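Local structure of aerobactin synthase IucA (Klebsiella pneumoniae subsp. pneumoniae, 5JM8) at residues R299-L303 against C448-F453; L306-W312 against W460-I464; T314-F319 against T415-Y420; L425-I431 against Y485-S490. The protein probably catalyses the ATP-dependent condensation of citrate with an acetylated hydroxylysine during biosynthesis of the siderophore aerobactin. One frame throughout, in Å; residues are numbered along the deposited sequence.

Contacts 1, 2 and 3 follow one run of chain, from helix 294-306 through the turn at 306-309 into helix 310-318, and dock it on later parts of the protein: residues 448-453, then 460-464, then the end of helix 394-420. Contacts 1 and 2 touch, with centres about 13 Å apart, and contacts 2 and 3 share helix 310-318, centres about 12 Å apart. Contact 4 follows contact 3 but interleaves with contacts 1 and 2 along the chain. It touches contact 1 through a probable Leu-425 N to Gly-450 O hydrogen bond, about 16 Å between centres. Contact 4 holds ATP and magnesium, contact 1 borders ATP through Gln-449, and contacts 2 and 3 lie farther out.

Contact 1: residues R299-L303 against C448-F453; sequences RGMRL and CQGSAF
Gly-300, on helix 294-306, brings its CA within 5.2 Å of the CA of Cys-448, where a short 3-10 segment leads toward strand 451-453, and the axes of helix 299-303 and the strand lie at 61°. This helix-on-strand packing borders the nucleotide site of an IucA/IucC-type synthetase: Gln-449 touches ATP, and Asp-447, just before the turn, belongs to the magnesium site. With no side chain in the way at Gly-300, the turn comes close, Cys-448 CB resting 3.9 Å from Gly-300 CA. Arg-299 stretches across beside it, extended from CG to NE. Its NH1 gives a hydrogen bond to Gln-449 O (2.9 Å), in the carbonyl plane but bent to 135° at the hydrogen, while NH2 joins Glu-470 in a salt bridge. Arg-302 NE makes a salt bridge with Glu-466, and the aliphatic CD passes the Phe-453 ring obliquely, 4.0 Å from its CE2. Leu-303 fills the middle: CD2 lies 4.0 Å from Cys-448 SG and as close to Ser-451 CB, and CD1 turns to Phe-453. Ser-451 keeps OG between its backbone N and carbonyl carbon (chi1 63°), which folds the hydroxyl back onto the turn, where OG donates to Cys-448 O at 2.6 Å.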
loop_
_atom_site.group_PDB
_atom_site.type_symbol
_atom_site.label_atom_id
_atom_site.label_comp_id
_atom_site.label_asym_id
_atom_site.label_seq_id
_atom_site.Cartn_x
_atom_site.Cartn_y
_atom_site.Cartn_z
ATOM N N ARG A 299 28.106 25.687 -4.616
ATOM C CA ARG A 299 27.185 26.385 -3.724
ATOM C C ARG A 299 26.384 25.407 -2.882
ATOM O O ARG A 299 26.131 25.650 -1.702
ATOM C CB ARG A 299 26.220 27.266 -4.516
ATOM C CG ARG A 299 26.861 28.442 -5.211
ATOM C CD ARG A 299 25.808 29.280 -5.912
ATOM N NE ARG A 299 26.368 30.461 -6.560
ATOM C CZ ARG A 299 25.670 31.283 -7.337
ATOM N NH1 ARG A 299 24.385 31.050 -7.566
ATOM N NH2 ARG A 299 26.255 32.337 -7.890
ATOM N N GLY A 300 25.972 24.306 -3.504
ATOM C CA GLY A 300 25.224 23.274 -2.814
ATOM C C GLY A 300 26.085 22.600 -1.768
ATOM O O GLY A 300 25.641 22.351 -0.648
ATOM N N MET A 301 27.325 22.304 -2.141
ATOM C CA MET A 301 28.287 21.716 -1.217
ATOM C C MET A 301 28.534 22.663 -0.051
ATOM O O MET A 301 28.564 22.250 1.107
ATOM C CB MET A 301 29.609 21.413 -1.929
ATOM C CG MET A 301 29.517 20.368 -3.031
ATOM S SD MET A 301 28.952 18.753 -2.469
ATOM C CE MET A 301 30.178 18.344 -1.230
ATOM N N ARG A 302 28.711 23.939 -0.378
ATOM C CA ARG A 302 28.971 24.976 0.613
ATOM C C ARG A 302 27.864 25.027 1.660
ATOM O O ARG A 302 28.130 25.069 2.862
ATOM C CB ARG A 302 29.109 26.335 -0.078
ATOM C CG ARG A 302 29.372 27.502 0.860
ATOM C CD ARG A 302 29.718 28.767 0.092
ATOM N NE ARG A 302 30.884 28.571 -0.768
ATOM C CZ ARG A 302 30.872 28.631 -2.098
ATOM N NH1 ARG A 302 29.757 28.907 -2.765
ATOM N NH2 ARG A 302 31.997 28.426 -2.769
ATOM N N LEU A 303 26.622 25.015 1.193
ATOM C CA LEU A 303 25.467 25.030 2.080
ATOM C C LEU A 303 25.360 23.716 2.852
ATOM O O LEU A 303 24.952 23.700 4.012
ATOM C CB LEU A 303 24.186 25.287 1.279
ATOM C CG LEU A 303 22.879 25.424 2.064
ATOM C CD1 LEU A 303 22.934 26.604 3.025
ATOM C CD2 LEU A 303 21.700 25.565 1.112
ATOM N N CYS A 448 19.564 24.840 -4.215
ATOM C CA CYS A 448 20.591 25.493 -3.416
ATOM C C CYS A 448 21.422 26.464 -4.249
ATOM O O CYS A 448 22.266 27.187 -3.721
ATOM C CB CYS A 448 21.490 24.439 -2.775
ATOM S SG CYS A 448 20.563 23.195 -1.853
ATOM N N GLN A 449 21.178 26.474 -5.554
ATOM C CA GLN A 449 21.814 27.437 -6.445
ATOM C C GLN A 449 21.367 28.856 -6.097
ATOM O O GLN A 449 22.028 29.832 -6.453
ATOM C CB GLN A 449 21.480 27.114 -7.904
ATOM C CG GLN A 449 22.218 27.960 -8.930
ATOM C CD GLN A 449 21.913 27.538 -10.356
ATOM O OE1 GLN A 449 21.251 26.526 -10.590
ATOM N NE2 GLN A 449 22.396 28.315 -11.317
ATOM N N GLY A 450 20.241 28.955 -5.392
ATOM C CA GLY A 450 19.690 30.233 -4.977
ATOM C C GLY A 450 20.001 30.555 -3.526
ATOM O O GLY A 450 19.277 31.322 -2.884
ATOM N N SER A 451 21.070 29.960 -3.007
ATOM C CA SER A 451 21.532 30.253 -1.657
ATOM C C SER A 451 22.586 31.353 -1.691
ATOM O O SER A 451 23.465 31.354 -2.555
ATOM C CB SER A 451 22.102 29.002 -0.987
ATOM O OG SER A 451 23.242 28.524 -1.679
ATOM N N ALA A 452 22.486 32.284 -0.750
ATOM C CA ALA A 452 23.455 33.362 -0.626
ATOM C C ALA A 452 23.578 33.774 0.834
ATOM O O ALA A 452 22.733 33.420 1.658
ATOM C CB ALA A 452 23.053 34.544 -1.484
ATOM N N PHE A 453 24.630 34.523 1.149
ATOM C CA PHE A 453 24.928 34.873 2.532
ATOM C C PHE A 453 25.137 36.372 2.709
ATOM O O PHE A 453 25.770 37.028 1.884
ATOM C CB PHE A 453 26.163 34.107 3.007
ATOM C CG PHE A 453 26.040 32.618 2.852
ATOM C CD1 PHE A 453 25.351 31.866 3.789
ATOM C CD2 PHE A 453 26.607 31.970 1.765
ATOM C CE1 PHE A 453 25.233 30.494 3.648
ATOM C CE2 PHE A 453 26.491 30.597 1.620
ATOM C CZ PHE A 453 25.803 29.860 2.562
#

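Contact 2: residues L306-W312 against W460-I464; sequences LAQTDDW and WLDTI
The indole of Trp-460 is held between Leu-306 CD1 over one face and Asp-311 CB over the opposite face, with Thr-309 OG1 and Trp-312 CB in plane at its edge. Trp-460 comes from helix 458-462 and meets a type I turn, Leu-306 to Thr-309, that connects helix 294-306 with helix 310-318, and Thr-309 stands at the N-cap of the latter. Both face contacts are CH-pi interactions on the five-membered ring, with Leu-306 CD1 3.6 Å and Asp-311 CB 3.7 Å from its centroid. Trp-460 NE1 donates to Thr-309 OG1 at 2.6 Å, near the ring plane but bent to 138° at the hydrogen. That hydroxyl in turn donates to Leu-306 O, also at 2.6 Å, in the carbonyl plane, so two consecutive hydrogen bonds tie the indole N-H to the turn. Trp-312 meets the benzo part of Trp-460, its CB 3.6 Å from CZ2, and takes Ala-307 CB over the centre of its own ring. Ile-464 also covers the turn, its CG1 between backbone N and carbonyl carbon (chi1 60°), directing the chain toward Leu-306. Ile-464 CD1 reaches 3.7 Å from Leu-306 CD1, and Ile-464 CG2 touches Thr-309 CG2.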
loop_
_atom_site.group_PDB
_atom_site.type_symbol
_atom_site.label_atom_id
_atom_site.label_comp_id
_atom_site.label_asym_id
_atom_site.label_seq_id
_atom_site.Cartn_x
_atom_site.Cartn_y
_atom_site.Cartn_z
ATOM N N LEU A 306 27.905 23.647 5.549
ATOM C CA LEU A 306 27.450 24.614 6.537
ATOM C C LEU A 306 26.308 24.037 7.367
ATOM O O LEU A 306 26.086 24.454 8.504
ATOM C CB LEU A 306 27.009 25.905 5.845
ATOM C CG LEU A 306 26.737 27.126 6.727
ATOM C CD1 LEU A 306 27.967 27.510 7.542
ATOM C CD2 LEU A 306 26.280 28.296 5.869
ATOM N N ALA A 307 25.591 23.072 6.800
ATOM C CA ALA A 307 24.447 22.473 7.480
ATOM C C ALA A 307 24.874 21.494 8.570
ATOM O O ALA A 307 24.034 20.968 9.303
ATOM C CB ALA A 307 23.544 21.778 6.478
ATOM N N GLN A 308 26.179 21.256 8.676
ATOM C CA GLN A 308 26.728 20.392 9.717
ATOM C C GLN A 308 27.183 21.196 10.933
ATOM O O GLN A 308 27.573 20.625 11.954
ATOM C CB GLN A 308 27.902 19.579 9.169
ATOM C CG GLN A 308 27.503 18.534 8.144
ATOM C CD GLN A 308 26.583 17.474 8.721
ATOM O OE1 GLN A 308 25.378 17.473 8.465
ATOM N NE2 GLN A 308 27.148 16.566 9.508
ATOM N N THR A 309 27.129 22.520 10.822
ATOM C CA THR A 309 27.554 23.393 11.907
ATOM C C THR A 309 26.480 23.490 12.980
ATOM O O THR A 309 25.317 23.162 12.741
ATOM C CB THR A 309 27.886 24.806 11.402
ATOM O OG1 THR A 309 26.706 25.424 10.875
ATOM C CG2 THR A 309 28.958 24.750 10.328
ATOM N N ASP A 310 26.879 23.946 14.161
ATOM C CA ASP A 310 25.979 23.995 15.304
ATOM C C ASP A 310 24.929 25.098 15.163
ATOM O O ASP A 310 23.818 24.967 15.676
ATOM C CB ASP A 310 26.774 24.194 16.596
ATOM C CG ASP A 310 27.715 23.041 16.886
ATOM O OD1 ASP A 310 27.389 21.895 16.513
ATOM O OD2 ASP A 310 28.781 23.279 17.492
ATOM N N ASP A 311 25.276 26.186 14.482
ATOM C CA ASP A 311 24.333 27.287 14.291
ATOM C C ASP A 311 23.208 26.898 13.332
ATOM O O ASP A 311 22.062 27.310 13.514
ATOM C CB ASP A 311 25.049 28.537 13.776
ATOM C CG ASP A 311 25.815 29.265 14.864
ATOM O OD1 ASP A 311 25.653 28.918 16.053
ATOM O OD2 ASP A 311 26.570 30.200 14.526
ATOM N N TRP A 312 23.536 26.117 12.306
ATOM C CA TRP A 312 22.507 25.522 11.461
ATOM C C TRP A 312 21.629 24.628 12.315
ATOM O O TRP A 312 20.403 24.662 12.232
ATOM C CB TRP A 312 23.113 24.704 10.324
ATOM C CG TRP A 312 22.069 24.054 9.471
ATOM C CD1 TRP A 312 21.372 22.914 9.751
ATOM C CD2 TRP A 312 21.600 24.510 8.199
ATOM N NE1 TRP A 312 20.496 22.634 8.731
ATOM C CE2 TRP A 312 20.617 23.598 7.766
ATOM C CE3 TRP A 312 21.914 25.601 7.382
ATOM C CZ2 TRP A 312 19.948 23.742 6.554
ATOM C CZ3 TRP A 312 21.250 25.743 6.180
ATOM C CH2 TRP A 312 20.277 24.818 5.777
ATOM N N TRP A 460 30.144 32.894 10.709
ATOM C CA TRP A 460 29.650 31.525 10.673
ATOM C C TRP A 460 30.291 30.757 9.519
ATOM O O TRP A 460 30.638 29.582 9.653
ATOM C CB TRP A 460 28.129 31.531 10.542
ATOM C CG TRP A 460 27.489 30.186 10.584
ATOM C CD1 TRP A 460 27.982 29.054 11.162
ATOM C CD2 TRP A 460 26.222 29.832 10.021
ATOM N NE1 TRP A 460 27.097 28.015 10.995
ATOM C CE2 TRP A 460 26.009 28.470 10.297
ATOM C CE3 TRP A 460 25.248 30.537 9.308
ATOM C CZ2 TRP A 460 24.862 27.798 9.887
ATOM C CZ3 TRP A 460 24.110 29.869 8.901
ATOM C CH2 TRP A 460 23.926 28.513 9.192
ATOM N N LEU A 461 30.451 31.434 8.384
ATOM C CA LEU A 461 31.110 30.850 7.220
ATOM C C LEU A 461 32.592 30.604 7.487
ATOM O O LEU A 461 33.196 29.713 6.888
ATOM C CB LEU A 461 30.948 31.758 5.999
ATOM C CG LEU A 461 29.691 31.561 5.145
ATOM C CD1 LEU A 461 28.419 31.798 5.947
ATOM C CD2 LEU A 461 29.737 32.465 3.918
ATOM N N ASP A 462 33.174 31.401 8.381
ATOM C CA ASP A 462 34.566 31.224 8.791
ATOM C C ASP A 462 34.786 29.833 9.370
ATOM O O ASP A 462 35.844 29.230 9.184
ATOM C CB ASP A 462 34.972 32.270 9.836
ATOM C CG ASP A 462 35.558 33.533 9.225
ATOM O OD1 ASP A 462 36.098 33.477 8.101
ATOM O OD2 ASP A 462 35.495 34.587 9.892
ATOM N N THR A 463 33.776 29.337 10.080
ATOM C CA THR A 463 33.873 28.065 10.786
ATOM C C THR A 463 34.124 26.904 9.827
ATOM O O THR A 463 34.681 25.879 10.221
ATOM C CB THR A 463 32.597 27.781 11.599
ATOM O OG1 THR A 463 31.471 27.692 10.718
ATOM C CG2 THR A 463 32.353 28.889 12.610
ATOM N N ILE A 464 33.708 27.073 8.572
ATOM C CA ILE A 464 33.964 26.080 7.529
ATOM C C ILE A 464 34.895 26.642 6.450
ATOM O O ILE A 464 35.176 25.978 5.452
ATOM C CB ILE A 464 32.649 25.589 6.869
ATOM C CG1 ILE A 464 31.887 26.746 6.215
ATOM C CG2 ILE A 464 31.769 24.895 7.902
ATOM C CD1 ILE A 464 30.711 26.292 5.371
#

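Contact 3: residues T314-F319 against T415-Y420; sequences TLQARF and TAEADY
Leu-315 and Tyr-420 make the close-packed half of this contact, while Arg-318 and Asp-419 form its solvent-facing half. It is a helix-helix packing in which helix 310-318 meets the last part of helix 394-420; the axes of 314-318 and 415-420 approach to 11.6 Å, their directions 134° apart, a spacing wide enough for whole side chains to fit between. On the buried side Leu-315 CB sits over one face of the Tyr-420 ring, 4.1 Å from its centroid, and CD1 follows along the ring to 3.6 Å from CE1. The other methyl, CD2, turns to Ala-416 CB. At the margin Thr-314 offers CG2 to Tyr-420 OH (3.5 Å) and also packs on Gln-396 of the second subunit. Arg-318 reaches across, extended from CG to NE, which carries its guanidinium over Thr-415: CG2 of that residue covers one guanidinium face, 3.5 Å from NH1, and also approaches the edge of the Phe-319 ring just past the helix end. On the more open side the contact ends in a salt bridge through one nitrogen. Asp-419 OD1 is already taken by the backbone N of Thr-525, and Arg-318 NH1 comes to OD2 at 2.6 Å (angle 148°), on the anti lone pair of that oxygen.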
loop_
_atom_site.group_PDB
_atom_site.type_symbol
_atom_site.label_atom_id
_atom_site.label_comp_id
_atom_site.label_asym_id
_atom_site.label_seq_id
_atom_site.Cartn_x
_atom_site.Cartn_y
_atom_site.Cartn_z
ATOM N N THR A 314 21.117 24.894 15.372
ATOM C CA THR A 314 20.304 25.780 16.192
ATOM C C THR A 314 19.108 26.282 15.397
ATOM O O THR A 314 17.985 26.333 15.904
ATOM C CB THR A 314 21.123 26.986 16.697
ATOM O OG1 THR A 314 22.262 26.524 17.432
ATOM C CG2 THR A 314 20.278 27.885 17.593
ATOM N N LEU A 315 19.359 26.649 14.144
ATOM C CA LEU A 315 18.311 27.144 13.263
ATOM C C LEU A 315 17.272 26.058 13.010
ATOM O O LEU A 315 16.071 26.317 13.048
ATOM C CB LEU A 315 18.905 27.630 11.936
ATOM C CG LEU A 315 17.918 28.013 10.829
ATOM C CD1 LEU A 315 17.097 29.235 11.212
ATOM C CD2 LEU A 315 18.655 28.255 9.521
ATOM N N GLN A 316 17.745 24.841 12.756
ATOM C CA GLN A 316 16.861 23.717 12.468
ATOM C C GLN A 316 15.994 23.379 13.675
ATOM O O GLN A 316 14.844 22.966 13.530
ATOM C CB GLN A 316 17.672 22.486 12.048
ATOM C CG GLN A 316 16.827 21.267 11.685
ATOM C CD GLN A 316 15.927 21.506 10.485
ATOM O OE1 GLN A 316 16.343 21.332 9.340
ATOM N NE2 GLN A 316 14.685 21.896 10.743
ATOM N N ALA A 317 16.555 23.550 14.866
ATOM C CA ALA A 317 15.845 23.246 16.101
ATOM C C ALA A 317 14.707 24.231 16.328
ATOM O O ALA A 317 13.642 23.866 16.828
ATOM C CB ALA A 317 16.802 23.271 17.278
ATOM N N ARG A 318 14.945 25.483 15.953
ATOM C CA ARG A 318 13.975 26.555 16.145
ATOM C C ARG A 318 12.803 26.414 15.182
ATOM O O ARG A 318 11.681 26.824 15.486
ATOM C CB ARG A 318 14.658 27.908 15.959
ATOM C CG ARG A 318 13.761 29.112 16.162
ATOM C CD ARG A 318 14.554 30.392 15.972
ATOM N NE ARG A 318 13.729 31.595 16.059
ATOM C CZ ARG A 318 14.203 32.831 15.945
ATOM N NH1 ARG A 318 15.500 33.033 15.737
ATOM N NH2 ARG A 318 13.384 33.870 16.035
ATOM N N PHE A 319 13.084 25.838 14.016
ATOM C CA PHE A 319 12.064 25.558 13.010
ATOM C C PHE A 319 12.145 24.093 12.585
ATOM O O PHE A 319 12.724 23.775 11.548
ATOM C CB PHE A 319 12.238 26.467 11.792
ATOM C CG PHE A 319 12.179 27.932 12.116
ATOM C CD1 PHE A 319 10.963 28.581 12.226
ATOM C CD2 PHE A 319 13.342 28.661 12.302
ATOM C CE1 PHE A 319 10.907 29.931 12.522
ATOM C CE2 PHE A 319 13.292 30.008 12.597
ATOM C CZ PHE A 319 12.072 30.644 12.707
ATOM N N THR A 415 13.538 34.708 8.882
ATOM C CA THR A 415 14.324 34.584 10.109
ATOM C C THR A 415 15.726 34.060 9.820
ATOM O O THR A 415 16.692 34.454 10.472
ATOM C CB THR A 415 13.643 33.647 11.127
ATOM O OG1 THR A 415 12.348 34.157 11.465
ATOM C CG2 THR A 415 14.476 33.531 12.394
ATOM N N ALA A 416 15.829 33.162 8.847
ATOM C CA ALA A 416 17.119 32.607 8.451
ATOM C C ALA A 416 18.052 33.700 7.934
ATOM O O ALA A 416 19.261 33.655 8.163
ATOM C CB ALA A 416 16.929 31.537 7.396
ATOM N N GLU A 417 17.485 34.676 7.230
ATOM C CA GLU A 417 18.256 35.808 6.727
ATOM C C GLU A 417 18.571 36.808 7.836
ATOM O O GLU A 417 19.704 37.266 7.967
ATOM C CB GLU A 417 17.497 36.512 5.596
ATOM C CG GLU A 417 18.224 37.722 4.999
ATOM C CD GLU A 417 18.118 38.975 5.855
ATOM O OE1 GLU A 417 17.009 39.270 6.350
ATOM O OE2 GLU A 417 19.149 39.658 6.042
ATOM N N ALA A 418 17.561 37.157 8.623
ATOM C CA ALA A 418 17.718 38.193 9.635
ATOM C C ALA A 418 18.652 37.761 10.763
ATOM O O ALA A 418 19.611 38.461 11.083
ATOM C CB ALA A 418 16.365 38.577 10.197
ATOM N N ASP A 419 18.376 36.603 11.356
ATOM C CA ASP A 419 19.100 36.170 12.544
ATOM C C ASP A 419 20.431 35.479 12.237
ATOM O O ASP A 419 21.358 35.556 13.043
ATOM C CB ASP A 419 18.219 35.236 13.381
ATOM C CG ASP A 419 17.018 35.950 13.984
ATOM O OD1 ASP A 419 16.893 37.179 13.794
ATOM O OD2 ASP A 419 16.203 35.288 14.661
ATOM N N TYR A 420 20.529 34.815 11.087
ATOM C CA TYR A 420 21.720 34.027 10.752
ATOM C C TYR A 420 22.433 34.497 9.480
ATOM O O TYR A 420 23.568 34.097 9.220
ATOM C CB TYR A 420 21.347 32.549 10.599
ATOM C CG TYR A 420 20.745 31.930 11.841
ATOM C CD1 TYR A 420 19.403 32.114 12.151
ATOM C CD2 TYR A 420 21.513 31.152 12.695
ATOM C CE1 TYR A 420 18.846 31.547 13.279
ATOM C CE2 TYR A 420 20.962 30.580 13.827
ATOM C CZ TYR A 420 19.631 30.784 14.116
ATOM O OH TYR A 420 19.077 30.217 15.241
#

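Contact 4: residues L425-I431 against Y485-S490; sequences LAHQQNI and YLLVNS. With MG (magnesium ion), chain J; ATP (adenosine-5'-triphosphate), chain I.
His-427 and Tyr-485 form an offset edge-to-face pair, the edge of the tyrosine turned to one imidazole face while O2A of ATP lies over the other. The centroids are 4.6 Å apart with planes at 83°, and the closest approach is Tyr-485 CE1 to His-427 NE2, 3.0 Å. Here the loop between strands 422-424 and 431-435 packs against helix 475-500 at a wider, pi-type turn, and together they build part of the ATP and magnesium site. Leu-425 CB covers a face of the Tyr-485 ring, and deeper in, Ala-426 CB packs 4.1 Å from Leu-486 CD1. Asn-489 holds CG anti to its backbone N (chi1 -169°), which presents the amide to the adenine: ND2 donates to N1 of ATP at 3.0 Å, and N6 of ATP donates to OD1 at 3.3 Å, a two-bond reading of the base edge. Asn-489 ND2 also lies at the His-427 ring edge. Gln-429 bends at chi2 (-99°), away from the helix, to bring OE1 to the magnesium ion at 2.3 Å, and NE2 makes a weak bond to O2G of ATP. O3A of ATP is a further ligand of the ion. Asn-430 OD1 binds the magnesium at 2.0 Å, and the rotation of its amide is fixed from behind by ND2, which donates in the carbonyl plane to Leu-425 O at 3.2 Å.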
loop_
_atom_site.group_PDB
_atom_site.type_symbol
_atom_site.label_atom_id
_atom_site.label_comp_id
_atom_site.label_asym_id
_atom_site.label_seq_id
_atom_site.Cartn_x
_atom_site.Cartn_y
_atom_site.Cartn_z
ATOM N N LEU A 425 16.611 32.284 -1.755
ATOM C CA LEU A 425 15.727 32.936 -2.713
ATOM C C LEU A 425 14.634 31.974 -3.151
ATOM O O LEU A 425 14.791 31.232 -4.120
ATOM C CB LEU A 425 16.516 33.432 -3.924
ATOM C CG LEU A 425 17.622 34.438 -3.598
ATOM C CD1 LEU A 425 18.478 34.710 -4.822
ATOM C CD2 LEU A 425 17.034 35.734 -3.051
ATOM N N ALA A 426 13.522 32.001 -2.430
ATOM C CA ALA A 426 12.469 31.019 -2.613
ATOM C C ALA A 426 11.482 31.403 -3.708
ATOM O O ALA A 426 10.572 32.201 -3.481
ATOM C CB ALA A 426 11.737 30.816 -1.309
ATOM N N HIS A 427 11.657 30.818 -4.890
ATOM C CA HIS A 427 10.652 30.909 -5.941
ATOM C C HIS A 427 9.349 30.300 -5.466
ATOM O O HIS A 427 9.274 29.688 -4.404
ATOM C CB HIS A 427 11.079 30.172 -7.215
ATOM C CG HIS A 427 12.231 30.790 -7.934
ATOM N ND1 HIS A 427 13.532 30.371 -7.758
ATOM C CD2 HIS A 427 12.278 31.779 -8.856
ATOM C CE1 HIS A 427 14.331 31.084 -8.533
ATOM N NE2 HIS A 427 13.594 31.943 -9.211
ATOM N N GLN A 428 8.325 30.455 -6.286
ATOM C CA GLN A 428 7.111 29.675 -6.150
ATOM C C GLN A 428 7.383 28.223 -6.543
ATOM O O GLN A 428 6.577 27.328 -6.281
ATOM C CB GLN A 428 6.028 30.264 -7.031
ATOM C CG GLN A 428 4.642 29.941 -6.600
ATOM C CD GLN A 428 3.605 30.556 -7.510
ATOM O OE1 GLN A 428 2.439 30.186 -7.457
ATOM N NE2 GLN A 428 4.021 31.506 -8.347
ATOM N N GLN A 429 8.525 28.010 -7.191
ATOM C CA GLN A 429 8.939 26.690 -7.647
ATOM C C GLN A 429 9.988 26.069 -6.716
ATOM O O GLN A 429 10.227 24.863 -6.766
ATOM C CB GLN A 429 9.478 26.783 -9.079
ATOM C CG GLN A 429 9.798 25.439 -9.728
ATOM C CD GLN A 429 11.271 25.071 -9.678
ATOM O OE1 GLN A 429 12.120 25.875 -9.293
ATOM N NE2 GLN A 429 11.579 23.845 -10.081
ATOM N N ASN A 430 10.610 26.891 -5.872
ATOM C CA ASN A 430 11.563 26.401 -4.877
ATOM C C ASN A 430 10.887 26.117 -3.543
ATOM O O ASN A 430 11.508 25.577 -2.631
ATOM C CB ASN A 430 12.690 27.409 -4.669
ATOM C CG ASN A 430 13.587 27.535 -5.877
ATOM O OD1 ASN A 430 13.546 26.707 -6.787
ATOM N ND2 ASN A 430 14.416 28.571 -5.891
ATOM N N ILE A 431 9.615 26.488 -3.441
ATOM C CA ILE A 431 8.844 26.280 -2.223
ATOM C C ILE A 431 7.985 25.024 -2.303
ATOM O O ILE A 431 7.030 24.966 -3.083
ATOM C CB ILE A 431 7.934 27.487 -1.935
ATOM C CG1 ILE A 431 8.780 28.696 -1.544
ATOM C CG2 ILE A 431 6.954 27.166 -0.812
ATOM C CD1 ILE A 431 8.036 30.019 -1.603
ATOM N N TYR A 485 11.155 37.504 -5.095
ATOM C CA TYR A 485 10.927 36.068 -5.125
ATOM C C TYR A 485 9.907 35.616 -4.086
ATOM O O TYR A 485 9.048 34.786 -4.381
ATOM C CB TYR A 485 12.242 35.318 -4.904
ATOM C CG TYR A 485 13.216 35.434 -6.056
ATOM C CD1 TYR A 485 13.070 34.658 -7.196
ATOM C CD2 TYR A 485 14.286 36.314 -5.999
ATOM C CE1 TYR A 485 13.960 34.764 -8.249
ATOM C CE2 TYR A 485 15.181 36.423 -7.046
ATOM C CZ TYR A 485 15.014 35.645 -8.167
ATOM O OH TYR A 485 15.902 35.751 -9.211
ATOM N N LEU A 486 9.989 36.174 -2.881
ATOM C CA LEU A 486 9.288 35.600 -1.736
ATOM C C LEU A 486 7.910 36.206 -1.467
ATOM O O LEU A 486 7.103 35.601 -0.762
ATOM C CB LEU A 486 10.160 35.733 -0.485
ATOM C CG LEU A 486 9.661 35.047 0.791
ATOM C CD1 LEU A 486 9.309 33.584 0.553
ATOM C CD2 LEU A 486 10.704 35.164 1.888
ATOM N N LEU A 487 7.633 37.382 -2.026
ATOM C CA LEU A 487 6.329 38.017 -1.849
ATOM C C LEU A 487 5.601 38.203 -3.175
ATOM O O LEU A 487 4.422 37.871 -3.288
ATOM C CB LEU A 487 6.477 39.369 -1.150
ATOM C CG LEU A 487 6.803 39.291 0.341
ATOM C CD1 LEU A 487 7.333 40.614 0.833
ATOM C CD2 LEU A 487 5.577 38.871 1.141
ATOM N N VAL A 488 6.298 38.744 -4.170
ATOM C CA VAL A 488 5.695 38.954 -5.481
ATOM C C VAL A 488 5.536 37.621 -6.198
ATOM O O VAL A 488 4.422 37.217 -6.531
ATOM C CB VAL A 488 6.535 39.911 -6.356
ATOM C CG1 VAL A 488 5.908 40.076 -7.739
ATOM C CG2 VAL A 488 6.683 41.263 -5.679
ATOM N N ASN A 489 6.651 36.937 -6.428
ATOM C CA ASN A 489 6.633 35.667 -7.145
ATOM C C ASN A 489 6.464 34.487 -6.188
ATOM O O ASN A 489 7.211 33.509 -6.248
ATOM C CB ASN A 489 7.916 35.503 -7.969
ATOM C CG ASN A 489 7.837 34.344 -8.945
ATOM O OD1 ASN A 489 6.749 33.889 -9.289
ATOM N ND2 ASN A 489 8.989 33.864 -9.395
ATOM N N SER A 490 5.472 34.584 -5.307
ATOM C CA SER A 490 5.201 33.530 -4.335
ATOM C C SER A 490 3.925 33.801 -3.554
ATOM O O SER A 490 2.876 33.216 -3.825
ATOM C CB SER A 490 6.369 33.384 -3.358
ATOM O OG SER A 490 7.265 32.371 -3.777
HETATM MG MG MG J . 14.258 26.298 -8.591
HETATM P PG ATP I . 15.581 23.009 -9.534
HETATM O O1G ATP I . 15.423 21.584 -9.999
HETATM O O2G ATP I . 14.496 23.458 -8.585
HETATM O O3G ATP I . 16.972 23.347 -9.052
HETATM P PB ATP I . 16.162 25.156 -11.406
HETATM O O1B ATP I . 16.138 25.107 -12.914
HETATM O O2B ATP I . 17.488 25.251 -10.685
HETATM O O3B ATP I . 15.297 23.902 -10.855
HETATM P PA ATP I . 15.279 27.880 -11.475
HETATM O O1A ATP I . 16.668 28.139 -12.000
HETATM O O2A ATP I . 14.706 28.771 -10.400
HETATM O O3A ATP I . 15.213 26.369 -10.922
HETATM O "O5'" ATP I . 14.221 27.857 -12.685
HETATM C "C5'" ATP I . 12.857 27.599 -12.370
HETATM C "C4'" ATP I . 12.140 26.881 -13.503
HETATM O "O4'" ATP I . 10.770 26.719 -13.129
HETATM C "C3'" ATP I . 12.167 27.648 -14.817
HETATM O "O3'" ATP I . 12.595 26.778 -15.873
HETATM C "C2'" ATP I . 10.745 28.126 -15.041
HETATM O "O2'" ATP I . 10.334 27.959 -16.397
HETATM C "C1'" ATP I . 9.898 27.262 -14.122
HETATM N N9 ATP I . 8.831 28.044 -13.458
HETATM C C8 ATP I . 7.520 27.781 -13.579
HETATM N N7 ATP I . 6.784 28.664 -12.859
HETATM C C5 ATP I . 7.641 29.511 -12.263
HETATM C C6 ATP I . 7.522 30.675 -11.362
HETATM N N6 ATP I . 6.295 31.091 -10.967
HETATM N N1 ATP I . 8.662 31.285 -10.965
HETATM C C2 ATP I . 9.876 30.861 -11.366
HETATM N N3 ATP I . 10.051 29.808 -12.184
HETATM C C4 ATP I . 8.993 29.103 -12.661
#